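PDB 3QXB: putative Xylose isomerase from Rhodospirillum rubrum, which probably acts as an isomerase of the xylose isomerase-like TIM-barrel family, and binds iron and manganese ions in its barrel. Local coordinates for residues Ser173-Pro179 against Ile206-Leu211; Tyr113-Lys117 against Met159-Leu163; Ser188-Ala194 against His231-Cys236. All blocks are in the same frame, centred on the assembly; numbering follows the deposited sequence.

Interaction 1: residues Ser173-Pro179 against Ile206-Leu211; sequences SMLYVEP and IPVRLL. With FE (Fe (III) ion), chain E.
Leu175 and Val177 join Arg209 and its neighbours through four backbone hydrogen bonds, the ladder of two adjacent parallel strands in the TIM barrel. Leu175 N gives to Pro207 O at 3.1 Å, Arg209 N to Leu175 O at 2.9 Å, Val177 N to Arg209 O at 2.9 Å, and Leu211 N closes the series on Val177 O. CA-H...O contacts flank the ladder, Tyr176 CA lying 3.2 Å from Arg209 O. Just past this ladder, Glu178 stretches alongside Leu211, and its OE2 binds the iron at 2.2 Å. CG of Glu178 stands anti to its own backbone N (chi1 169°) and the chain stays extended beyond it, which carries the carboxylate out to the metal; Asp213, His244 and Glu286 complete the protein ligands.

Arg209 starts on the Tyr176 face of the sheet but bends back at chi2 (-71°). Arg209 NH1 reaches Val208 O at 2.9 Å, and Pro207 CB lies over the centre of one guanidinium face. Arg209 CG rests 3.9 Å from Met174 SE, the two chains set nearly perpendicular. A serine in place of Arg209 would probably leave Val208 O without this donor and uncover the selenium flank of Met174. On the other face, branched Val177 and Val208 meet CG2 to CG1, suiting the strand backbone and the apolar layer under helices 146-170 and 190-200. The paired backbone thus fixes the strand end from which Glu178 extends its carboxylate to the metal, while Leu211 O, just past the last rung, is buried without a hydrogen-bond partner.

Interaction 2: residues Tyr113-Lys117 against Met159-Leu163; sequences YQHLK and MWIEL. With EDO (1,2-ethanediol), chain O.
Tyr113 lies across the neighbouring helix with one ring face on Leu163, the two side chains running antiparallel alongside one another. Leu163 CD2 stands 3.8 Å from the centroid of the Tyr113 ring and 15° off the normal, a CH-pi contact, while Leu163 CG comes to 3.5 Å from Tyr113 CE2. The ring is brought here because CG of Tyr113 points opposite the backbone N (chi1 -173°), turning the side chain from the flank of its own helix onto the partner. Met159 CB and Glu162 CB lie at the ring edge, so three residues of one helix surface frame a single aromatic. The tyrosine suits this border position: its flat carbon surface packs on leucine, while the hydroxyl reaches a polar rim, where Tyr113 OH shares a hydrogen bond of 2.5 Å with O2 of an ethanediol, probably from the crystallisation liquor. The aliphatic part of Glu162 passes beside the same hydroxyl, with Glu162 CG 3.5 Å from Tyr113 OH.

Deeper in, Leu116 repeats the theme with the roles exchanged. Leu116 CD2 sits over the six-membered ring of Trp160, 3.7 Å from the centroid, the leucine standing nearly perpendicular to the indole's direction. Leu116 CD2 also touches Leu163 CD1 at 3.8 Å, which makes Leu163 the bridge between the aromatic contacts. Phe101 and Phe135 meet the indole as well, and Lys117, whose CB brushes Leu163 CD2, sends its amine to Asp121.

The axes of the helix segments run at 24° to each other and 10.6 Å apart, a spacing that accommodates these large side chains. Such near-parallel packing of neighbouring helices belongs to the outer layer of a TIM barrel.

Interaction 3: residues Ser188-Ala194 against His231-Cys236; sequences SSAADAA and HWMDLC
Ala190 is the knob in a knobs-into-holes contact between two helices of the TIM-barrel's outer layer, its methyl seated among His231, Trp232, Leu235 and Cys236. The helix segments lie 25° from parallel with axes only 8.9 Å apart, a closeness that the small residues Ala190, Ala193 and Ala194 allow.

The tight part is built on Trp232. Ala190 CB stands over the indole face, 3.7 Å from the centroid of the five-membered ring of Trp232 and 17° off its normal, a CH-pi contact. Ala190 N also lies over this face, 3.2 Å from Trp232 CZ2, so the first turn of the helix presses on the ring through backbone as well as methyl. The indole is turned there with CG opposite the carbonyl carbon (chi1 -84°), and Ala193 CB meets Trp232 CZ3 at 3.6 Å. Cys236 fills the next position: small and polarisable, Cys236 SG touches the methyls of both Ala193 and Ala194 and comes 3.1 Å from Ala190 O. Towards the barrel wall, Leu210 touches both Ala193 and Cys236, and Trp232 packs on Val212.

The opposite flank is looser and wetter. Exposed Leu235 brings CD1 3.8 Å from Ala191 N and also reaches the methyl of Ala190. Water links the helices nearby, accepting from Ala191 N at 3.2 Å and lying at the edge of the His231 ring, hydrogen-bonded to NE2. Apart from these cross-helix contacts, a capping box within 188-194 orders the N-terminus of helix 190-200, which presents Ala190: Asp192 N donates to Ser189 OG, and Ser189 N donates back to the carboxylate. Asp192 OD2 thereby holds two amides, that of Ser188 N at 2.9 Å on its anti lone pair and that of Ser189 from above the carboxylate plane.

Interaction 1 is the core of the set, a strand pair of the barrel wall, whereas interactions 2 and 3 are partly buried helix pairs of the outer layer. Each helix pair rests on the wall: Trp160 of interaction 2 packs on Val177 and Val208, while Ala193, Trp232 and Cys236 of interaction 3 meet Pro179 and Leu210. Interaction 3 also shares with interaction 1 the unit in which helix 190-200 connects strand 174-177 to strand 208-213. Backbone hydrogen bonds and a metal ligand dominate inside; outside, aromatic faces meet methyl groups. Tyrosine, tryptophan and leucine fit the wider axis spacing of interaction 2, alanines the closer one of interaction 3; the two pairs do not touch.

Interaction 1: residues Ser173-Pro179 against Ile206-Leu211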
loop_
_atom_site.group_PDB
_atom_site.type_symbol
_atom_site.label_atom_id
_atom_site.label_comp_id
_atom_site.label_asym_id
_atom_site.label_seq_id
_atom_site.Cartn_x
_atom_site.Cartn_y
_atom_site.Cartn_z
ATOM N N SER A 173 -2.347 -24.876 -9.985
ATOM C CA SER A 173 -2.426 -26.061 -9.117
ATOM C C SER A 173 -2.904 -25.778 -7.707
ATOM O O SER A 173 -3.340 -26.696 -7.035
ATOM C CB SER A 173 -1.032 -26.661 -8.965
ATOM O OG SER A 173 -0.572 -27.046 -10.206
HETATM N N MSE A 174 -2.811 -24.524 -7.261
HETATM C CA MSE A 174 -3.106 -24.178 -5.870
HETATM C C MSE A 174 -3.434 -22.709 -5.659
HETATM O O MSE A 174 -2.930 -21.814 -6.387
HETATM C CB MSE A 174 -1.946 -24.628 -4.956
HETATM C CG MSE A 174 -2.222 -24.524 -3.469
HETATM SE SE MSE A 174 -0.767 -25.334 -2.418
HETATM C CE MSE A 174 -1.094 -27.186 -2.784
ATOM N N LEU A 175 -4.315 -22.461 -4.693
ATOM C CA LEU A 175 -4.558 -21.095 -4.185
ATOM C C LEU A 175 -4.181 -21.034 -2.700
ATOM O O LEU A 175 -4.296 -22.059 -1.982
ATOM C CB LEU A 175 -6.002 -20.676 -4.363
ATOM C CG LEU A 175 -6.536 -20.553 -5.771
ATOM C CD1 LEU A 175 -8.035 -20.142 -5.675
ATOM C CD2 LEU A 175 -5.693 -19.567 -6.659
ATOM N N TYR A 176 -3.741 -19.860 -2.236
ATOM C CA TYR A 176 -3.436 -19.675 -0.807
ATOM C C TYR A 176 -4.243 -18.543 -0.159
ATOM O O TYR A 176 -4.564 -17.543 -0.802
ATOM C CB TYR A 176 -1.973 -19.351 -0.536
ATOM C CG TYR A 176 -0.946 -20.215 -1.180
ATOM C CD1 TYR A 176 -0.566 -21.431 -0.633
ATOM C CD2 TYR A 176 -0.302 -19.788 -2.292
ATOM C CE1 TYR A 176 0.411 -22.184 -1.215
ATOM C CE2 TYR A 176 0.658 -20.526 -2.875
ATOM C CZ TYR A 176 1.001 -21.720 -2.353
ATOM O OH TYR A 176 1.974 -22.415 -2.967
ATOM N N VAL A 177 -4.535 -18.734 1.131
ATOM C CA VAL A 177 -5.112 -17.718 1.993
ATOM C C VAL A 177 -4.110 -17.446 3.094
ATOM O O VAL A 177 -3.629 -18.377 3.728
ATOM C CB VAL A 177 -6.443 -18.187 2.637
ATOM C CG1 VAL A 177 -6.955 -17.123 3.624
ATOM C CG2 VAL A 177 -7.454 -18.469 1.556
ATOM N N GLU A 178 -3.813 -16.169 3.354
ATOM C CA GLU A 178 -2.896 -15.798 4.428
ATOM C C GLU A 178 -3.655 -15.257 5.613
ATOM O O GLU A 178 -4.235 -14.162 5.510
ATOM C CB GLU A 178 -1.903 -14.703 3.945
ATOM C CG GLU A 178 -1.104 -14.075 5.047
ATOM C CD GLU A 178 -0.004 -13.140 4.547
ATOM O OE1 GLU A 178 -0.131 -12.570 3.446
ATOM O OE2 GLU A 178 0.975 -12.942 5.286
ATOM N N PRO A 179 -3.655 -15.981 6.744
ATOM C CA PRO A 179 -4.296 -15.407 7.904
ATOM C C PRO A 179 -3.575 -14.156 8.433
ATOM O O PRO A 179 -2.361 -13.968 8.212
ATOM C CB PRO A 179 -4.242 -16.548 8.945
ATOM C CG PRO A 179 -4.214 -17.782 8.119
ATOM C CD PRO A 179 -3.314 -17.404 6.978
ATOM N N ILE A 206 -9.160 -27.311 -7.264
ATOM C CA ILE A 206 -7.775 -27.415 -6.859
ATOM C C ILE A 206 -7.715 -27.072 -5.350
ATOM O O ILE A 206 -8.593 -26.403 -4.810
ATOM C CB ILE A 206 -6.820 -26.472 -7.704
ATOM C CG1 ILE A 206 -7.313 -25.034 -7.650
ATOM C CG2 ILE A 206 -6.685 -26.999 -9.160
ATOM C CD1 ILE A 206 -6.308 -23.903 -8.101
ATOM N N PRO A 207 -6.669 -27.519 -4.669
ATOM C CA PRO A 207 -6.608 -27.215 -3.242
ATOM C C PRO A 207 -6.454 -25.733 -2.923
ATOM O O PRO A 207 -5.759 -25.002 -3.635
ATOM C CB PRO A 207 -5.371 -27.984 -2.789
ATOM C CG PRO A 207 -4.571 -28.193 -4.094
ATOM C CD PRO A 207 -5.595 -28.434 -5.097
ATOM N N VAL A 208 -7.116 -25.303 -1.862
ATOM C CA VAL A 208 -6.888 -23.972 -1.267
ATOM C C VAL A 208 -6.211 -24.269 0.056
ATOM O O VAL A 208 -6.692 -25.077 0.863
ATOM C CB VAL A 208 -8.218 -23.188 -1.097
ATOM C CG1 VAL A 208 -8.028 -21.823 -0.394
ATOM C CG2 VAL A 208 -8.907 -23.028 -2.449
ATOM N N ARG A 209 -5.064 -23.655 0.269
ATOM C CA ARG A 209 -4.241 -23.965 1.431
ATOM C C ARG A 209 -3.873 -22.667 2.135
ATOM O O ARG A 209 -4.169 -21.578 1.663
ATOM C CB ARG A 209 -2.979 -24.731 0.981
ATOM C CG ARG A 209 -3.245 -26.152 0.448
ATOM C CD ARG A 209 -3.661 -27.099 1.583
ATOM N NE ARG A 209 -4.043 -28.412 1.083
ATOM C CZ ARG A 209 -5.295 -28.794 0.827
ATOM N NH1 ARG A 209 -6.343 -27.961 0.970
ATOM N NH2 ARG A 209 -5.500 -30.011 0.379
ATOM N N LEU A 210 -3.200 -22.811 3.279
ATOM C CA LEU A 210 -2.780 -21.688 4.084
ATOM C C LEU A 210 -1.327 -21.344 3.758
ATOM O O LEU A 210 -0.504 -22.229 3.519
ATOM C CB LEU A 210 -2.911 -22.004 5.578
ATOM C CG LEU A 210 -4.335 -22.283 6.086
ATOM C CD1 LEU A 210 -4.294 -22.869 7.504
ATOM C CD2 LEU A 210 -5.155 -20.984 6.054
ATOM N N LEU A 211 -1.050 -20.044 3.700
ATOM C CA LEU A 211 0.303 -19.535 3.808
ATOM C C LEU A 211 0.352 -18.780 5.134
ATOM O O LEU A 211 -0.455 -17.914 5.366
ATOM C CB LEU A 211 0.666 -18.672 2.596
ATOM C CG LEU A 211 2.037 -17.986 2.632
ATOM C CD1 LEU A 211 2.578 -17.751 1.196
ATOM C CD2 LEU A 211 1.963 -16.663 3.456
HETATM FE FE FE E . 2.859 -11.930 4.878
HETATM O O HOH W 1 2.098 -9.803 5.409
HETATM O O HOH W 2 1.907 -11.210 2.937
#

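Interaction 2: residues Tyr113-Lys117 against Met159-Leu163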
loop_
_atom_site.group_PDB
_atom_site.type_symbol
_atom_site.label_atom_id
_atom_site.label_comp_id
_atom_site.label_asym_id
_atom_site.label_seq_id
_atom_site.Cartn_x
_atom_site.Cartn_y
_atom_site.Cartn_z
ATOM N N TYR A 113 -13.572 -10.517 -5.884
ATOM C CA TYR A 113 -13.634 -11.630 -6.840
ATOM C C TYR A 113 -12.801 -11.305 -8.112
ATOM O O TYR A 113 -11.917 -12.029 -8.507
ATOM C CB TYR A 113 -15.089 -11.947 -7.193
ATOM C CG TYR A 113 -15.226 -13.180 -8.047
ATOM C CD1 TYR A 113 -14.958 -13.120 -9.394
ATOM C CD2 TYR A 113 -15.660 -14.412 -7.497
ATOM C CE1 TYR A 113 -15.070 -14.223 -10.211
ATOM C CE2 TYR A 113 -15.755 -15.516 -8.283
ATOM C CZ TYR A 113 -15.451 -15.424 -9.657
ATOM O OH TYR A 113 -15.551 -16.503 -10.486
ATOM N N GLN A 114 -13.090 -10.178 -8.713
ATOM C CA GLN A 114 -12.498 -9.779 -9.981
ATOM C C GLN A 114 -11.002 -9.504 -9.785
ATOM O O GLN A 114 -10.152 -9.863 -10.617
ATOM C CB GLN A 114 -13.248 -8.555 -10.525
ATOM C CG GLN A 114 -12.765 -8.141 -11.955
ATOM C CD GLN A 114 -13.549 -7.039 -12.611
ATOM O OE1 GLN A 114 -13.447 -6.849 -13.834
ATOM N NE2 GLN A 114 -14.319 -6.291 -11.832
ATOM N N HIS A 115 -10.645 -8.945 -8.633
ATOM C CA HIS A 115 -9.247 -8.725 -8.308
ATOM C C HIS A 115 -8.467 -10.011 -8.415
ATOM O O HIS A 115 -7.477 -10.058 -9.147
ATOM C CB HIS A 115 -9.090 -8.117 -6.911
ATOM C CG HIS A 115 -7.665 -7.913 -6.492
ATOM N ND1 HIS A 115 -6.860 -6.937 -7.047
ATOM C CD2 HIS A 115 -6.923 -8.522 -5.543
ATOM C CE1 HIS A 115 -5.661 -6.998 -6.484
ATOM N NE2 HIS A 115 -5.683 -7.925 -5.548
ATOM N N LEU A 116 -8.914 -11.049 -7.687
ATOM C CA LEU A 116 -8.263 -12.345 -7.697
ATOM C C LEU A 116 -8.353 -13.095 -9.040
ATOM O O LEU A 116 -7.385 -13.766 -9.441
ATOM C CB LEU A 116 -8.807 -13.201 -6.548
ATOM C CG LEU A 116 -8.175 -14.560 -6.236
ATOM C CD1 LEU A 116 -6.647 -14.526 -6.254
ATOM C CD2 LEU A 116 -8.714 -15.063 -4.915
ATOM N N LYS A 117 -9.509 -13.013 -9.708
ATOM C CA LYS A 117 -9.670 -13.529 -11.058
ATOM C C LYS A 117 -8.596 -12.957 -11.983
ATOM O O LYS A 117 -7.945 -13.698 -12.719
ATOM C CB LYS A 117 -11.055 -13.222 -11.603
ATOM C CG LYS A 117 -11.355 -13.688 -13.035
ATOM C CD LYS A 117 -10.844 -12.701 -14.083
ATOM C CE LYS A 117 -11.411 -13.006 -15.449
ATOM N NZ LYS A 117 -10.747 -12.222 -16.499
HETATM N N MSE A 159 -17.487 -17.631 -3.344
HETATM C CA MSE A 159 -16.618 -16.988 -4.338
HETATM C C MSE A 159 -15.307 -17.748 -4.549
HETATM O O MSE A 159 -14.842 -17.875 -5.687
HETATM C CB MSE A 159 -16.322 -15.565 -3.954
HETATM C CG MSE A 159 -17.514 -14.647 -4.180
HETATM SE SE MSE A 159 -17.158 -12.841 -3.762
HETATM C CE MSE A 159 -18.750 -12.123 -4.397
ATOM N N TRP A 160 -14.682 -18.203 -3.456
ATOM C CA TRP A 160 -13.380 -18.840 -3.563
ATOM C C TRP A 160 -13.507 -20.192 -4.235
ATOM O O TRP A 160 -12.585 -20.633 -4.916
ATOM C CB TRP A 160 -12.664 -18.966 -2.205
ATOM C CG TRP A 160 -11.880 -17.704 -1.873
ATOM C CD1 TRP A 160 -12.390 -16.500 -1.548
ATOM C CD2 TRP A 160 -10.460 -17.548 -1.883
ATOM N NE1 TRP A 160 -11.383 -15.586 -1.347
ATOM C CE2 TRP A 160 -10.186 -16.199 -1.564
ATOM C CE3 TRP A 160 -9.391 -18.401 -2.158
ATOM C CZ2 TRP A 160 -8.891 -15.709 -1.458
ATOM C CZ3 TRP A 160 -8.113 -17.907 -2.071
ATOM C CH2 TRP A 160 -7.873 -16.568 -1.731
ATOM N N ILE A 161 -14.642 -20.847 -4.037
ATOM C CA ILE A 161 -14.935 -22.078 -4.746
ATOM C C ILE A 161 -14.949 -21.873 -6.241
ATOM O O ILE A 161 -14.287 -22.603 -6.968
ATOM C CB ILE A 161 -16.260 -22.717 -4.227
ATOM C CG1 ILE A 161 -16.018 -23.190 -2.785
ATOM C CG2 ILE A 161 -16.750 -23.802 -5.175
ATOM C CD1 ILE A 161 -17.295 -23.495 -2.015
ATOM N N GLU A 162 -15.695 -20.878 -6.692
ATOM C CA GLU A 162 -15.754 -20.526 -8.113
ATOM C C GLU A 162 -14.371 -20.138 -8.697
ATOM O O GLU A 162 -14.037 -20.482 -9.832
ATOM C CB GLU A 162 -16.694 -19.339 -8.286
ATOM C CG GLU A 162 -17.396 -19.323 -9.598
ATOM C CD GLU A 162 -18.484 -18.249 -9.741
ATOM O OE1 GLU A 162 -18.981 -17.664 -8.763
ATOM O OE2 GLU A 162 -18.862 -18.012 -10.893
ATOM N N LEU A 163 -13.627 -19.368 -7.908
ATOM C CA LEU A 163 -12.299 -18.916 -8.290
ATOM C C LEU A 163 -11.301 -20.091 -8.344
ATOM O O LEU A 163 -10.447 -20.107 -9.209
ATOM C CB LEU A 163 -11.809 -17.817 -7.367
ATOM C CG LEU A 163 -12.443 -16.443 -7.589
ATOM C CD1 LEU A 163 -12.141 -15.551 -6.369
ATOM C CD2 LEU A 163 -11.936 -15.850 -8.865
HETATM C C1 EDO O . -13.963 -15.901 -14.942
HETATM O O1 EDO O . -14.966 -16.659 -15.641
HETATM C C2 EDO O . -13.968 -16.316 -13.479
HETATM O O2 EDO O . -15.218 -15.986 -12.911
#

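Interaction 3: residues Ser188-Ala194 against His231-Cys236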
loop_
_atom_site.group_PDB
_atom_site.type_symbol
_atom_site.label_atom_id
_atom_site.label_comp_id
_atom_site.label_asym_id
_atom_site.label_seq_id
_atom_site.Cartn_x
_atom_site.Cartn_y
_atom_site.Cartn_z
ATOM N N SER A 188 -8.144 -15.118 11.170
ATOM C CA SER A 188 -7.189 -14.470 12.002
ATOM C C SER A 188 -6.448 -15.496 12.829
ATOM O O SER A 188 -5.238 -15.655 12.698
ATOM C CB SER A 188 -7.936 -13.474 12.899
ATOM O OG SER A 188 -7.034 -12.794 13.763
ATOM N N SER A 189 -7.181 -16.193 13.698
ATOM C CA SER A 189 -6.602 -17.238 14.563
ATOM C C SER A 189 -6.388 -18.543 13.819
ATOM O O SER A 189 -6.935 -18.755 12.737
ATOM C CB SER A 189 -7.518 -17.514 15.757
ATOM O OG SER A 189 -8.780 -17.976 15.305
ATOM N N ALA A 190 -5.591 -19.415 14.415
ATOM C CA ALA A 190 -5.425 -20.780 13.923
ATOM C C ALA A 190 -6.790 -21.502 13.849
ATOM O O ALA A 190 -7.056 -22.199 12.863
ATOM C CB ALA A 190 -4.390 -21.559 14.810
ATOM N N ALA A 191 -7.669 -21.280 14.839
ATOM C CA ALA A 191 -9.045 -21.806 14.785
ATOM C C ALA A 191 -9.882 -21.278 13.614
ATOM O O ALA A 191 -10.620 -22.039 13.004
ATOM C CB ALA A 191 -9.801 -21.585 16.134
ATOM N N ASP A 192 -9.779 -19.982 13.291
ATOM C CA ASP A 192 -10.377 -19.449 12.075
ATOM C C ASP A 192 -9.819 -20.153 10.831
ATOM O O ASP A 192 -10.567 -20.600 9.942
ATOM C CB ASP A 192 -10.081 -17.960 11.894
ATOM C CG ASP A 192 -10.736 -17.051 12.929
ATOM O OD1 ASP A 192 -11.719 -17.420 13.587
ATOM O OD2 ASP A 192 -10.269 -15.902 13.034
ATOM N N ALA A 193 -8.504 -20.221 10.742
ATOM C CA ALA A 193 -7.881 -20.846 9.573
ATOM C C ALA A 193 -8.310 -22.323 9.425
ATOM O O ALA A 193 -8.615 -22.765 8.321
ATOM C CB ALA A 193 -6.361 -20.698 9.615
ATOM N N ALA A 194 -8.386 -23.074 10.527
ATOM C CA ALA A 194 -8.855 -24.476 10.454
ATOM C C ALA A 194 -10.306 -24.550 9.951
ATOM O O ALA A 194 -10.650 -25.425 9.167
ATOM C CB ALA A 194 -8.723 -25.164 11.808
ATOM N N HIS A 231 1.028 -23.922 18.120
ATOM C CA HIS A 231 -0.432 -23.882 18.164
ATOM C C HIS A 231 -0.993 -23.913 16.735
ATOM O O HIS A 231 -2.046 -24.486 16.478
ATOM C CB HIS A 231 -0.900 -22.626 18.918
ATOM C CG HIS A 231 -2.377 -22.405 18.867
ATOM N ND1 HIS A 231 -3.271 -23.228 19.516
ATOM C CD2 HIS A 231 -3.116 -21.442 18.256
ATOM C CE1 HIS A 231 -4.501 -22.800 19.280
ATOM N NE2 HIS A 231 -4.436 -21.719 18.523
ATOM N N TRP A 232 -0.266 -23.303 15.801
ATOM C CA TRP A 232 -0.688 -23.287 14.396
ATOM C C TRP A 232 -0.551 -24.702 13.816
ATOM O O TRP A 232 -1.475 -25.193 13.152
ATOM C CB TRP A 232 0.061 -22.196 13.618
ATOM C CG TRP A 232 -0.629 -20.890 13.801
ATOM C CD1 TRP A 232 -0.517 -20.048 14.856
ATOM C CD2 TRP A 232 -1.618 -20.317 12.930
ATOM N NE1 TRP A 232 -1.366 -18.977 14.698
ATOM C CE2 TRP A 232 -2.049 -19.122 13.517
ATOM C CE3 TRP A 232 -2.185 -20.717 11.713
ATOM C CZ2 TRP A 232 -2.999 -18.303 12.928
ATOM C CZ3 TRP A 232 -3.146 -19.908 11.122
ATOM C CH2 TRP A 232 -3.545 -18.715 11.733
HETATM N N MSE A 233 0.547 -25.387 14.105
HETATM C CA MSE A 233 0.672 -26.778 13.657
HETATM C C MSE A 233 -0.380 -27.695 14.310
HETATM O O MSE A 233 -0.940 -28.567 13.639
HETATM C CB MSE A 233 2.081 -27.320 13.899
HETATM C CG MSE A 233 3.170 -26.562 13.125
HETATM SE SE MSE A 233 2.803 -26.313 11.252
HETATM C CE MSE A 233 4.107 -27.527 10.489
ATOM N N ASP A 234 -0.665 -27.495 15.596
ATOM C CA ASP A 234 -1.674 -28.327 16.271
ATOM C C ASP A 234 -3.041 -28.260 15.584
ATOM O O ASP A 234 -3.701 -29.263 15.398
ATOM C CB ASP A 234 -1.826 -27.945 17.744
ATOM C CG ASP A 234 -0.577 -28.263 18.574
ATOM O OD1 ASP A 234 0.224 -29.136 18.158
ATOM O OD2 ASP A 234 -0.386 -27.605 19.630
ATOM N N LEU A 235 -3.461 -27.075 15.168
ATOM C CA LEU A 235 -4.789 -26.923 14.599
ATOM C C LEU A 235 -4.803 -26.980 13.050
ATOM O O LEU A 235 -5.825 -27.318 12.448
ATOM C CB LEU A 235 -5.413 -25.615 15.120
ATOM C CG LEU A 235 -5.697 -25.512 16.626
ATOM C CD1 LEU A 235 -6.600 -24.309 16.832
ATOM C CD2 LEU A 235 -6.299 -26.817 17.280
ATOM N N CYS A 236 -3.684 -26.639 12.407
ATOM C CA CYS A 236 -3.665 -26.389 10.949
ATOM C C CYS A 236 -2.582 -27.104 10.125
ATOM O O CYS A 236 -2.545 -26.945 8.928
ATOM C CB CYS A 236 -3.552 -24.888 10.696
ATOM S SG CYS A 236 -4.918 -23.895 11.362
HETATM O O HOH W 3 -6.803 -20.467 17.839
#